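Local structure of HTH-type transcriptional activator AmpR (Pseudomonas aeruginosa PAO1, 5MMH) at residues A77-P82 with E205-E210; A36-I41 with M196-G201. The protein activates transcription of the AmpC beta-lactamase gene by binding its promoter, with an effector domain that recognises muropeptides derived from the cell wall. All blocks are in the same frame, centred on the assembly; numbering follows the deposited sequence.

Contact 1: A77-P82 with E205-E210; sequences ALFEAP and EMAAVE
Ala-207 fits its methyl between Leu-78 and Phe-79, where the C-terminal helix packs on the central mixed sheet of the LysR-type effector domain. The strand 77-80 and the helix 205-210 run nearly parallel, their axes 20° apart and 7.3 Å from each other at closest approach. Ala-207 CB lies 3.7 Å from the carbonyl oxygen Leu-78 O and, alongside it, 4.0 Å from Leu-78 CB. Ala-207 CB also lies in the plane of the Phe-79 ring at its edge, 4.0 Å from Phe-79 CD2. Leu-78 CD2 comes equally near, 4.0 Å from Ala-207 CB.

One turn further on, Glu-210 covers a face of that same ring with its aliphatic part. Its CG stands anti to the backbone N (chi1 174°), and a bend at chi2 then leads on to the carboxylate. Beyond the methylene, OE1 forms a salt bridge with Arg-214, while OE2 has a weak hydrogen bond to Trp-26 NE1. Trp-26 also meets the Phe-79 ring directly. Over the ring itself the interaction is a CH-pi contact: Glu-210 CG sits 3.7 Å from the Phe-79 ring centroid, only 2° off the ring normal.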
loop_
_atom_site.group_PDB
_atom_site.type_symbol
_atom_site.label_atom_id
_atom_site.label_comp_id
_atom_site.label_asym_id
_atom_site.label_seq_id
_atom_site.Cartn_x
_atom_site.Cartn_y
_atom_site.Cartn_z
ATOM N N ALA A 77 -15.368 5.353 17.302
ATOM C CA ALA A 77 -14.397 6.320 16.805
ATOM C C ALA A 77 -13.083 6.231 17.569
ATOM O O ALA A 77 -13.066 6.056 18.790
ATOM C CB ALA A 77 -14.948 7.727 16.914
ATOM N N LEU A 78 -11.972 6.336 16.840
ATOM C CA LEU A 78 -10.652 6.432 17.463
ATOM C C LEU A 78 -10.149 7.873 17.484
ATOM O O LEU A 78 -10.006 8.449 18.567
ATOM C CB LEU A 78 -9.654 5.497 16.753
ATOM C CG LEU A 78 -10.123 4.032 16.724
ATOM C CD1 LEU A 78 -9.338 3.148 15.739
ATOM C CD2 LEU A 78 -10.074 3.457 18.134
ATOM N N PHE A 79 -9.930 8.478 16.311
ATOM C CA PHE A 79 -9.480 9.860 16.201
ATOM C C PHE A 79 -9.610 10.313 14.749
ATOM O O PHE A 79 -9.606 9.488 13.829
ATOM C CB PHE A 79 -8.032 10.036 16.718
ATOM C CG PHE A 79 -7.005 9.056 16.118
ATOM C CD1 PHE A 79 -6.379 9.330 14.917
ATOM C CD2 PHE A 79 -6.631 7.906 16.798
ATOM C CE1 PHE A 79 -5.423 8.449 14.372
ATOM C CE2 PHE A 79 -5.679 7.022 16.271
ATOM C CZ PHE A 79 -5.075 7.289 15.054
ATOM N N GLU A 80 -9.746 11.630 14.565
ATOM C CA GLU A 80 -9.777 12.262 13.247
ATOM C C GLU A 80 -8.443 12.111 12.523
ATOM O O GLU A 80 -7.371 12.084 13.136
ATOM C CB GLU A 80 -10.065 13.771 13.355
ATOM C CG GLU A 80 -11.470 14.203 13.707
ATOM C CD GLU A 80 -11.594 15.728 13.877
ATOM O OE1 GLU A 80 -11.518 16.445 12.856
ATOM O OE2 GLU A 80 -11.751 16.214 15.028
ATOM N N ALA A 81 -8.500 12.067 11.198
ATOM C CA ALA A 81 -7.289 12.101 10.376
ATOM C C ALA A 81 -7.482 13.169 9.313
ATOM O O ALA A 81 -7.868 12.862 8.177
ATOM C CB ALA A 81 -6.980 10.737 9.758
ATOM N N PRO A 82 -7.228 14.435 9.647
ATOM C CA PRO A 82 -7.369 15.493 8.648
ATOM C C PRO A 82 -6.350 15.305 7.545
ATOM O O PRO A 82 -5.239 14.815 7.766
ATOM C CB PRO A 82 -7.097 16.782 9.435
ATOM C CG PRO A 82 -7.118 16.381 10.872
ATOM C CD PRO A 82 -6.698 14.958 10.916
ATOM N N GLU A 205 -7.436 3.649 24.918
ATOM C CA GLU A 205 -6.446 4.419 25.669
ATOM C C GLU A 205 -5.418 5.050 24.732
ATOM O O GLU A 205 -5.170 6.260 24.782
ATOM C CB GLU A 205 -5.757 3.513 26.679
ATOM C CG GLU A 205 -4.747 4.212 27.559
ATOM C CD GLU A 205 -4.178 3.268 28.600
ATOM O OE1 GLU A 205 -2.953 2.998 28.566
ATOM O OE2 GLU A 205 -4.970 2.771 29.436
ATOM N N MET A 206 -4.809 4.239 23.866
ATOM C CA MET A 206 -3.834 4.766 22.916
ATOM C C MET A 206 -4.464 5.798 21.986
ATOM O O MET A 206 -3.830 6.791 21.631
ATOM C CB MET A 206 -3.219 3.630 22.087
ATOM C CG MET A 206 -2.404 2.599 22.870
ATOM S SD MET A 206 -1.028 3.217 23.879
ATOM C CE MET A 206 0.103 3.870 22.690
ATOM N N ALA A 207 -5.707 5.582 21.567
ATOM C CA ALA A 207 -6.328 6.556 20.682
ATOM C C ALA A 207 -6.545 7.885 21.400
ATOM O O ALA A 207 -6.351 8.951 20.804
ATOM C CB ALA A 207 -7.643 6.003 20.135
ATOM N N ALA A 208 -6.916 7.842 22.690
ATOM C CA ALA A 208 -7.160 9.077 23.427
ATOM C C ALA A 208 -5.893 9.910 23.535
ATOM O O ALA A 208 -5.948 11.137 23.450
ATOM C CB ALA A 208 -7.721 8.766 24.819
ATOM N N VAL A 209 -4.737 9.262 23.713
ATOM C CA VAL A 209 -3.472 9.996 23.735
ATOM C C VAL A 209 -3.208 10.646 22.383
ATOM O O VAL A 209 -2.596 11.717 22.302
ATOM C CB VAL A 209 -2.322 9.046 24.147
ATOM C CG1 VAL A 209 -0.950 9.714 23.925
ATOM C CG2 VAL A 209 -2.502 8.586 25.602
ATOM N N GLU A 210 -3.663 10.023 21.295
ATOM C CA GLU A 210 -3.392 10.605 19.987
ATOM C C GLU A 210 -4.300 11.810 19.753
ATOM O O GLU A 210 -3.836 12.882 19.351
ATOM C CB GLU A 210 -3.548 9.533 18.891
ATOM C CG GLU A 210 -3.436 10.029 17.430
ATOM C CD GLU A 210 -2.000 10.392 16.962
ATOM O OE1 GLU A 210 -1.878 11.099 15.936
ATOM O OE2 GLU A 210 -1.000 9.983 17.594
#

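Contact 2: A36-I41 with M196-G201; sequences ARHPFI and MLAFRG
The backbone bond from Arg-200 N to Met-196 O, 2.9 Å long, spans the helical turn that carries Ala-198, whose methyl meets His-38 and Ile-41. Within 196-201 this methyl is the group that comes closest to 36-41. Ala-198 CB comes to 3.7 Å from His-38 CE1 and 3.8 Å from His-38 ND1, approaching the imidazole obliquely. Ile-41 CD1 comes to 3.8 Å from the same Ala-198 CB. The isoleucine reaches this far because CD1 continues its chain fully extended (chi2 -179°), and its tip meets the methyl.

His-38 is the first residue to leave helical geometry after helix 20-37, and it opens a type I beta turn that ends at Ile-41, closed by a weak Ile-41 N to His-38 O bond of 3.4 Å. The turn belongs to a beta-alpha-beta crossover: strand 13-19, helix 20-37 and strand 42-48, the two strands being parallel neighbours in the sheet. Helix 194-215 meets the connection between helix 20-37 and strand 42-48.

Within the turn, Phe-40 CZ lies in the plane of the His-38 ring at its edge, while Ile-41 CG1 sits 3.8 Å above the plane of the Phe-40 ring, offset toward the rim. Phe-34 of helix 20-37 meets the His-38 ring and is also packed edge-to-face with Phe-199 from the C-terminal helix. Ile-41 is buried as well, its side chain resting on Leu-14 of strand 13-19 and on Ala-195.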
loop_
_atom_site.group_PDB
_atom_site.type_symbol
_atom_site.label_atom_id
_atom_site.label_comp_id
_atom_site.label_asym_id
_atom_site.label_seq_id
_atom_site.Cartn_x
_atom_site.Cartn_y
_atom_site.Cartn_z
ATOM N N ALA A 36 3.101 -6.617 25.663
ATOM C CA ALA A 36 3.605 -6.655 27.036
ATOM C C ALA A 36 2.457 -6.726 28.035
ATOM O O ALA A 36 2.446 -7.578 28.929
ATOM C CB ALA A 36 4.487 -5.434 27.316
ATOM N N ARG A 37 1.460 -5.859 27.871
ATOM C CA ARG A 37 0.349 -5.755 28.809
ATOM C C ARG A 37 -0.658 -6.886 28.674
ATOM O O ARG A 37 -1.458 -7.089 29.588
ATOM C CB ARG A 37 -0.342 -4.395 28.632
ATOM C CG ARG A 37 0.603 -3.239 28.977
ATOM C CD ARG A 37 0.150 -1.886 28.446
ATOM N NE ARG A 37 -1.132 -1.457 28.985
ATOM C CZ ARG A 37 -1.660 -0.252 28.786
ATOM N NH1 ARG A 37 -1.010 0.651 28.057
ATOM N NH2 ARG A 37 -2.836 0.048 29.316
ATOM N N HIS A 38 -0.638 -7.637 27.574
ATOM C CA HIS A 38 -1.530 -8.782 27.389
ATOM C C HIS A 38 -0.745 -9.933 26.774
ATOM O O HIS A 38 -0.913 -10.257 25.589
ATOM C CB HIS A 38 -2.733 -8.398 26.531
ATOM C CG HIS A 38 -3.547 -7.292 27.117
ATOM N ND1 HIS A 38 -4.653 -7.519 27.907
ATOM C CD2 HIS A 38 -3.407 -5.945 27.044
ATOM C CE1 HIS A 38 -5.164 -6.361 28.289
ATOM N NE2 HIS A 38 -4.425 -5.391 27.779
ATOM N N PRO A 39 0.109 -10.590 27.569
ATOM C CA PRO A 39 1.008 -11.628 27.026
ATOM C C PRO A 39 0.282 -12.860 26.534
ATOM O O PRO A 39 0.821 -13.604 25.703
ATOM C CB PRO A 39 1.905 -11.983 28.216
ATOM C CG PRO A 39 1.213 -11.413 29.425
ATOM C CD PRO A 39 0.400 -10.263 28.966
ATOM N N PHE A 40 -0.921 -13.085 27.028
ATOM C CA PHE A 40 -1.730 -14.279 26.819
ATOM C C PHE A 40 -2.615 -14.214 25.576
ATOM O O PHE A 40 -3.161 -15.247 25.164
ATOM C CB PHE A 40 -2.628 -14.486 28.047
ATOM C CG PHE A 40 -3.545 -13.309 28.325
ATOM C CD1 PHE A 40 -4.927 -13.442 28.215
ATOM C CD2 PHE A 40 -3.017 -12.051 28.654
ATOM C CE1 PHE A 40 -5.769 -12.340 28.453
ATOM C CE2 PHE A 40 -3.837 -10.960 28.891
ATOM C CZ PHE A 40 -5.217 -11.096 28.792
ATOM N N ILE A 41 -2.819 -13.032 25.003
ATOM C CA ILE A 41 -3.620 -12.892 23.798
ATOM C C ILE A 41 -2.721 -13.158 22.604
ATOM O O ILE A 41 -1.649 -12.554 22.458
ATOM C CB ILE A 41 -4.252 -11.498 23.703
ATOM C CG1 ILE A 41 -5.245 -11.263 24.851
ATOM C CG2 ILE A 41 -4.905 -11.335 22.312
ATOM C CD1 ILE A 41 -5.922 -9.920 24.804
ATOM N N MET A 196 -11.170 -9.640 22.673
ATOM C CA MET A 196 -11.652 -8.442 21.993
ATOM C C MET A 196 -11.828 -7.280 22.968
ATOM O O MET A 196 -11.387 -6.157 22.697
ATOM C CB MET A 196 -12.974 -8.731 21.280
ATOM C CG MET A 196 -12.848 -9.511 19.986
ATOM S SD MET A 196 -14.435 -10.177 19.455
ATOM C CE MET A 196 -15.270 -8.694 18.928
ATOM N N LEU A 197 -12.482 -7.529 24.111
ATOM C CA LEU A 197 -12.695 -6.443 25.070
ATOM C C LEU A 197 -11.368 -5.905 25.574
ATOM O O LEU A 197 -11.181 -4.685 25.660
ATOM C CB LEU A 197 -13.582 -6.910 26.237
ATOM C CG LEU A 197 -15.037 -7.115 25.783
ATOM C CD1 LEU A 197 -15.919 -7.783 26.832
ATOM C CD2 LEU A 197 -15.629 -5.787 25.347
ATOM N N ALA A 198 -10.417 -6.797 25.865
ATOM C CA ALA A 198 -9.106 -6.342 26.300
ATOM C C ALA A 198 -8.449 -5.482 25.228
ATOM O O ALA A 198 -7.932 -4.396 25.520
ATOM C CB ALA A 198 -8.226 -7.542 26.650
ATOM N N PHE A 199 -8.475 -5.942 23.967
ATOM C CA PHE A 199 -7.835 -5.172 22.901
ATOM C C PHE A 199 -8.486 -3.807 22.746
ATOM O O PHE A 199 -7.796 -2.798 22.595
ATOM C CB PHE A 199 -7.892 -5.937 21.576
ATOM C CG PHE A 199 -7.376 -5.158 20.397
ATOM C CD1 PHE A 199 -6.016 -5.016 20.184
ATOM C CD2 PHE A 199 -8.249 -4.595 19.489
ATOM C CE1 PHE A 199 -5.544 -4.302 19.093
ATOM C CE2 PHE A 199 -7.778 -3.878 18.407
ATOM C CZ PHE A 199 -6.428 -3.725 18.219
ATOM N N ARG A 200 -9.818 -3.762 22.772
ATOM C CA ARG A 200 -10.549 -2.501 22.650
ATOM C C ARG A 200 -10.148 -1.503 23.743
ATOM O O ARG A 200 -9.933 -0.314 23.468
ATOM C CB ARG A 200 -12.045 -2.813 22.682
ATOM C CG ARG A 200 -13.010 -1.660 22.779
ATOM C CD ARG A 200 -14.353 -2.209 23.282
ATOM N NE ARG A 200 -15.197 -1.158 23.832
ATOM C CZ ARG A 200 -16.468 -0.948 23.496
ATOM N NH1 ARG A 200 -17.148 0.055 24.057
ATOM N NH2 ARG A 200 -17.064 -1.742 22.609
ATOM N N GLY A 201 -10.009 -1.971 24.980
ATOM C CA GLY A 201 -9.637 -1.061 26.052
ATOM C C GLY A 201 -8.272 -0.441 25.826
ATOM O O GLY A 201 -8.104 0.779 25.907
#

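Both contacts use helix 194-215, at successive stretches: residues 196-201 serve contact 2 and residues 205-210 serve contact 1. Their centres are about 18 Å apart, and they meet through one salt bridge, Arg-37 NH2 to Glu-205 OE1 at 3.0 Å, which ties the end of helix 20-37 to the C-terminal helix. Contact 1 is the deeper, its centre about 11 Å from the centre of the chain against about 23 Å for contact 2. Along the sequence the segments of the two contacts alternate. Both are packing contacts within the fold of the muropeptide-recognising effector domain, and no ligand or pocket residue is identified at either.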